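Local atomic coordinates of histidyl-trna synthetase (Thermus thermophilus, PDB entry 1H4V), a protein that catalyses the ATP-dependent joining of L-histidine to tRNA(His), releasing AMP and diphosphate, as a homodimeric class II aminoacyl-tRNA synthetase. Residues F50-G55 with R79-A84; E45-F50 with G73-L78. One frame throughout, in Å; residues are numbered along the deposited sequence.

Both contacts belong to the catalytic region of this class II synthetase, and their centres lie about 10 Å apart. Along the chain their segments alternate: 45-50 and 50-55 come first, 73-78 and 79-84 follow, each pairing with its counterpart. Strand 75-78 hands over directly to the turn that starts helix 83-92. Phe50 is common to the two, its ring reaching Pro80 in contact 1 and the Thr77 methyl in contact 2. They also touch where Ala84 CB lies 3.5 Å from Val49 O. Contact 1 carries the RPEGT stretch, probably part of the histidine-binding region as in relatives, though no ligand is bound here; contact 2 pairs two strands of a three-stranded antiparallel sheet beside it, next to the second subunit.

Contact 1: F50-G55 with R79-A84; sequences FEKGVG and RPEGTA
The Phe50 ring lies against Pro80 in a CH-pi contact: Pro80 CD stands 3.3 Å from the ring centroid, only 4° off the normal, over the middle of one face. Chi1 of -59° sets CG of Phe50 beside its own backbone N and carries the ring over to the proline. Round it, obliquely, come Arg79 CA, 4.0 Å from Phe50 CZ, and Ala84 CB, 4.0 Å from Phe50 CD2, while Glu81 CG lies 3.9 Å from Phe50 CD2. With an alanine in place of Phe50 the ring is gone, Pro80 CD has no aromatic face to sit on, and a gap would probably open between Pro80 and Ala84.

The polar part centres on the Glu81 carboxylate. Lys52 comes from the opposite direction, and its NZ forms a salt bridge with Glu81 OE1 at 2.5 Å, meeting that oxygen from above the carboxylate plane. The other oxygen, Glu81 OE2, accepts from Ala84 N at 2.7 Å, nearly along its C-O direction, and so caps the start of helix 83-92. The lysine chain also touches Leu261 and Tyr263.

Residues 79-83 spell RPEGT, which probably helps form the histidine site, as in relatives. Gripped through both oxygens, the Glu81 carboxylate is limited in how far it can turn.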
loop_
_atom_site.group_PDB
_atom_site.type_symbol
_atom_site.label_atom_id
_atom_site.label_comp_id
_atom_site.label_asym_id
_atom_site.label_seq_id
_atom_site.Cartn_x
_atom_site.Cartn_y
_atom_site.Cartn_z
ATOM N N PHE A 50 2.744 18.996 9.680
ATOM C CA PHE A 50 2.213 19.559 8.448
ATOM C C PHE A 50 1.860 21.036 8.416
ATOM O O PHE A 50 1.366 21.517 7.397
ATOM C CB PHE A 50 1.014 18.717 8.001
ATOM C CG PHE A 50 1.360 17.270 7.766
ATOM C CD1 PHE A 50 0.795 16.265 8.541
ATOM C CD2 PHE A 50 2.280 16.917 6.782
ATOM C CE1 PHE A 50 1.141 14.934 8.342
ATOM C CE2 PHE A 50 2.629 15.594 6.579
ATOM C CZ PHE A 50 2.063 14.599 7.355
ATOM N N GLU A 51 2.104 21.759 9.510
ATOM C CA GLU A 51 1.828 23.198 9.535
ATOM C C GLU A 51 2.956 23.883 8.755
ATOM O O GLU A 51 4.128 23.549 8.924
ATOM C CB GLU A 51 1.749 23.704 10.981
ATOM C CG GLU A 51 0.641 23.018 11.793
ATOM C CD GLU A 51 0.481 23.574 13.203
ATOM O OE1 GLU A 51 1.497 23.672 13.931
ATOM O OE2 GLU A 51 -0.666 23.903 13.589
ATOM N N LYS A 52 2.601 24.828 7.886
ATOM C CA LYS A 52 3.591 25.505 7.051
ATOM C C LYS A 52 4.224 26.771 7.616
ATOM O O LYS A 52 5.133 27.335 7.005
ATOM C CB LYS A 52 2.978 25.824 5.687
ATOM C CG LYS A 52 2.291 24.637 5.045
ATOM C CD LYS A 52 3.214 23.438 4.976
ATOM C CE LYS A 52 2.482 22.217 4.451
ATOM N NZ LYS A 52 3.336 21.000 4.534
ATOM N N GLY A 53 3.756 27.222 8.773
ATOM C CA GLY A 53 4.316 28.429 9.353
ATOM C C GLY A 53 3.233 29.377 9.826
ATOM O O GLY A 53 2.049 29.148 9.581
ATOM N N VAL A 54 3.633 30.445 10.503
ATOM C CA VAL A 54 2.675 31.409 11.017
ATOM C C VAL A 54 2.198 32.390 9.949
ATOM O O VAL A 54 2.977 33.184 9.412
ATOM C CB VAL A 54 3.270 32.196 12.195
ATOM C CG1 VAL A 54 2.204 33.098 12.807
ATOM C CG2 VAL A 54 3.827 31.229 13.234
ATOM N N GLY A 55 0.902 32.318 9.658
ATOM C CA GLY A 55 0.283 33.175 8.662
ATOM C C GLY A 55 -1.115 32.666 8.361
ATOM O O GLY A 55 -1.278 31.637 7.700
ATOM N N ARG A 79 -2.186 12.440 6.809
ATOM C CA ARG A 79 -1.172 12.872 5.853
ATOM C C ARG A 79 -1.731 13.580 4.606
ATOM O O ARG A 79 -2.432 12.971 3.797
ATOM C CB ARG A 79 -0.343 11.668 5.411
ATOM C CG ARG A 79 0.798 12.022 4.492
ATOM C CD ARG A 79 1.112 10.849 3.586
ATOM N NE ARG A 79 1.659 9.727 4.326
ATOM C CZ ARG A 79 1.433 8.459 4.021
ATOM N NH1 ARG A 79 0.656 8.156 2.996
ATOM N NH2 ARG A 79 2.007 7.499 4.728
ATOM N N PRO A 80 -1.418 14.880 4.438
ATOM C CA PRO A 80 -1.872 15.688 3.298
ATOM C C PRO A 80 -0.818 15.815 2.194
ATOM O O PRO A 80 -1.130 16.182 1.063
ATOM C CB PRO A 80 -2.150 17.035 3.939
ATOM C CG PRO A 80 -1.004 17.144 4.880
ATOM C CD PRO A 80 -0.916 15.756 5.514
ATOM N N GLU A 81 0.430 15.524 2.542
ATOM C CA GLU A 81 1.553 15.618 1.607
ATOM C C GLU A 81 2.612 14.614 2.040
ATOM O O GLU A 81 2.550 14.075 3.139
ATOM C CB GLU A 81 2.173 17.020 1.642
ATOM C CG GLU A 81 2.809 17.350 2.987
ATOM C CD GLU A 81 3.829 18.470 2.901
ATOM O OE1 GLU A 81 3.457 19.582 2.467
ATOM O OE2 GLU A 81 5.006 18.238 3.265
ATOM N N GLY A 82 3.603 14.392 1.190
ATOM C CA GLY A 82 4.643 13.445 1.535
ATOM C C GLY A 82 5.950 14.020 2.043
ATOM O O GLY A 82 6.572 13.435 2.936
ATOM N N THR A 83 6.354 15.164 1.493
ATOM C CA THR A 83 7.633 15.794 1.844
ATOM C C THR A 83 7.919 16.006 3.323
ATOM O O THR A 83 8.946 15.543 3.813
ATOM C CB THR A 83 7.823 17.146 1.113
ATOM O OG1 THR A 83 7.580 16.972 -0.291
ATOM C CG2 THR A 83 9.264 17.652 1.300
ATOM N N ALA A 84 7.029 16.699 4.034
ATOM C CA ALA A 84 7.241 16.943 5.458
ATOM C C ALA A 84 7.386 15.638 6.246
ATOM O O ALA A 84 8.200 15.551 7.165
ATOM C CB ALA A 84 6.101 17.775 6.037
#

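Contact 2: E45-F50 with G73-L78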
loop_
_atom_site.group_PDB
_atom_site.type_symbol
_atom_site.label_atom_id
_atom_site.label_comp_id
_atom_site.label_asym_id
_atom_site.label_seq_id
_atom_site.Cartn_x
_atom_site.Cartn_y
_atom_site.Cartn_z
ATOM N N GLU A 45 -0.072 11.898 11.558
ATOM C CA GLU A 45 1.038 12.392 12.371
ATOM C C GLU A 45 0.589 13.579 13.205
ATOM O O GLU A 45 -0.556 14.043 13.092
ATOM C CB GLU A 45 2.195 12.838 11.471
ATOM C CG GLU A 45 2.621 11.781 10.496
ATOM C CD GLU A 45 4.111 11.741 10.285
ATOM O OE1 GLU A 45 4.858 12.150 11.200
ATOM O OE2 GLU A 45 4.534 11.276 9.211
ATOM N N GLU A 46 1.490 14.071 14.045
ATOM C CA GLU A 46 1.164 15.233 14.855
ATOM C C GLU A 46 0.935 16.358 13.865
ATOM O O GLU A 46 1.701 16.535 12.919
ATOM C CB GLU A 46 2.313 15.611 15.778
ATOM C CG GLU A 46 2.548 14.672 16.914
ATOM C CD GLU A 46 3.406 15.323 17.975
ATOM O OE1 GLU A 46 3.002 16.404 18.469
ATOM O OE2 GLU A 46 4.479 14.764 18.308
ATOM N N THR A 47 -0.136 17.107 14.090
ATOM C CA THR A 47 -0.515 18.226 13.240
ATOM C C THR A 47 0.634 19.177 12.907
ATOM O O THR A 47 0.737 19.666 11.789
ATOM C CB THR A 47 -1.646 19.010 13.915
ATOM O OG1 THR A 47 -2.794 18.164 14.000
ATOM C CG2 THR A 47 -1.992 20.258 13.143
ATOM N N GLN A 48 1.502 19.438 13.875
ATOM C CA GLN A 48 2.615 20.354 13.646
ATOM C C GLN A 48 3.556 19.910 12.528
ATOM O O GLN A 48 4.260 20.726 11.949
ATOM C CB GLN A 48 3.404 20.558 14.941
ATOM C CG GLN A 48 3.942 19.287 15.556
ATOM C CD GLN A 48 4.649 19.553 16.869
ATOM O OE1 GLN A 48 5.592 20.346 16.930
ATOM N NE2 GLN A 48 4.198 18.894 17.931
ATOM N N VAL A 49 3.565 18.622 12.214
ATOM C CA VAL A 49 4.441 18.138 11.161
ATOM C C VAL A 49 4.047 18.778 9.841
ATOM O O VAL A 49 4.902 19.120 9.016
ATOM C CB VAL A 49 4.352 16.611 11.034
ATOM C CG1 VAL A 49 5.045 16.141 9.772
ATOM C CG2 VAL A 49 4.983 15.970 12.251
ATOM N N PHE A 50 2.744 18.996 9.680
ATOM C CA PHE A 50 2.213 19.559 8.448
ATOM C C PHE A 50 1.860 21.036 8.416
ATOM O O PHE A 50 1.366 21.517 7.397
ATOM C CB PHE A 50 1.014 18.717 8.001
ATOM C CG PHE A 50 1.360 17.270 7.766
ATOM C CD1 PHE A 50 0.795 16.265 8.541
ATOM C CD2 PHE A 50 2.280 16.917 6.782
ATOM C CE1 PHE A 50 1.141 14.934 8.342
ATOM C CE2 PHE A 50 2.629 15.594 6.579
ATOM C CZ PHE A 50 2.063 14.599 7.355
ATOM N N GLY A 73 -5.765 14.239 23.935
ATOM C CA GLY A 73 -5.750 15.625 23.503
ATOM C C GLY A 73 -4.767 15.981 22.404
ATOM O O GLY A 73 -4.908 17.030 21.768
ATOM N N ARG A 74 -3.776 15.126 22.176
ATOM C CA ARG A 74 -2.776 15.387 21.144
ATOM C C ARG A 74 -3.437 15.593 19.781
ATOM O O ARG A 74 -4.280 14.801 19.361
ATOM C CB ARG A 74 -1.795 14.218 21.054
ATOM C CG ARG A 74 -0.333 14.617 20.889
ATOM C CD ARG A 74 0.402 14.540 22.218
ATOM N NE ARG A 74 1.798 14.151 22.038
ATOM C CZ ARG A 74 2.579 13.702 23.016
ATOM N NH1 ARG A 74 2.100 13.582 24.249
ATOM N NH2 ARG A 74 3.837 13.365 22.761
ATOM N N SER A 75 -3.055 16.662 19.096
ATOM C CA SER A 75 -3.613 16.947 17.781
ATOM C C SER A 75 -2.968 16.019 16.747
ATOM O O SER A 75 -1.745 15.926 16.664
ATOM C CB SER A 75 -3.359 18.407 17.402
ATOM O OG SER A 75 -4.048 18.757 16.215
ATOM N N LEU A 76 -3.801 15.337 15.968
ATOM C CA LEU A 76 -3.336 14.405 14.945
ATOM C C LEU A 76 -3.910 14.810 13.590
ATOM O O LEU A 76 -5.036 15.295 13.512
ATOM C CB LEU A 76 -3.792 12.988 15.296
ATOM C CG LEU A 76 -2.795 11.961 15.856
ATOM C CD1 LEU A 76 -1.922 12.556 16.928
ATOM C CD2 LEU A 76 -3.572 10.765 16.397
ATOM N N THR A 77 -3.134 14.616 12.525
ATOM C CA THR A 77 -3.583 14.970 11.182
ATOM C C THR A 77 -3.302 13.887 10.137
ATOM O O THR A 77 -2.227 13.295 10.104
ATOM C CB THR A 77 -2.934 16.315 10.716
ATOM O OG1 THR A 77 -3.534 17.415 11.423
ATOM C CG2 THR A 77 -3.122 16.523 9.223
ATOM N N LEU A 78 -4.290 13.627 9.292
ATOM C CA LEU A 78 -4.162 12.648 8.215
ATOM C C LEU A 78 -3.181 13.231 7.196
ATOM O O LEU A 78 -3.323 14.378 6.782
ATOM C CB LEU A 78 -5.528 12.413 7.562
ATOM C CG LEU A 78 -6.291 11.120 7.869
ATOM C CD1 LEU A 78 -6.202 10.776 9.329
ATOM C CD2 LEU A 78 -7.735 11.276 7.452
#
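Thr47 lays its hydroxyl between two others across the contact: OG1 of Thr47 is 2.6 Å from Ser75 OG and 2.8 Å from Thr77 OG1, and either member of each pair could be the donor. The side chains of Thr47 and Thr77 cross at about a right angle. Chi1 of -65° places OG1 of Thr47 beside its own backbone N, facing the strand, and turns CG2 away from that nitrogen. The Thr77 hydroxyl has a further partner in Thr67 OG1 on strand 67-69, so the hydrogen-bonded row of hydroxyls runs on to a third strand.

The backbones of the two segments pair as antiparallel strands. Glu45 and Thr77 form a hydrogen-bonded pair, with Thr77 N to Glu45 O at 2.7 Å and Glu45 N to Thr77 O at 3.0 Å. Glu46 and Leu76 follow as a non-hydrogen-bonded pair. Beyond it Thr47 N reaches Ser75 O at 3.3 Å, a long bond whose donor stands above the carbonyl plane. Here the chain leaves the strand through residues with helical backbone angles, in two overlapping i to i-3 turns (Val49 N to Glu46 O, Phe50 N to Thr47 O). On the Glu45-Thr77 face the Thr77 methyl CG2 lies 4.0 Å from Phe50 CD1.

Strand 75-78 is the middle strand of a three-stranded antiparallel sheet, between 44-46 and 67-69. Glu45 reaches helix 83-92 through a salt bridge to Arg88, and Leu76 and Glu46 pack on Val6 of the second subunit.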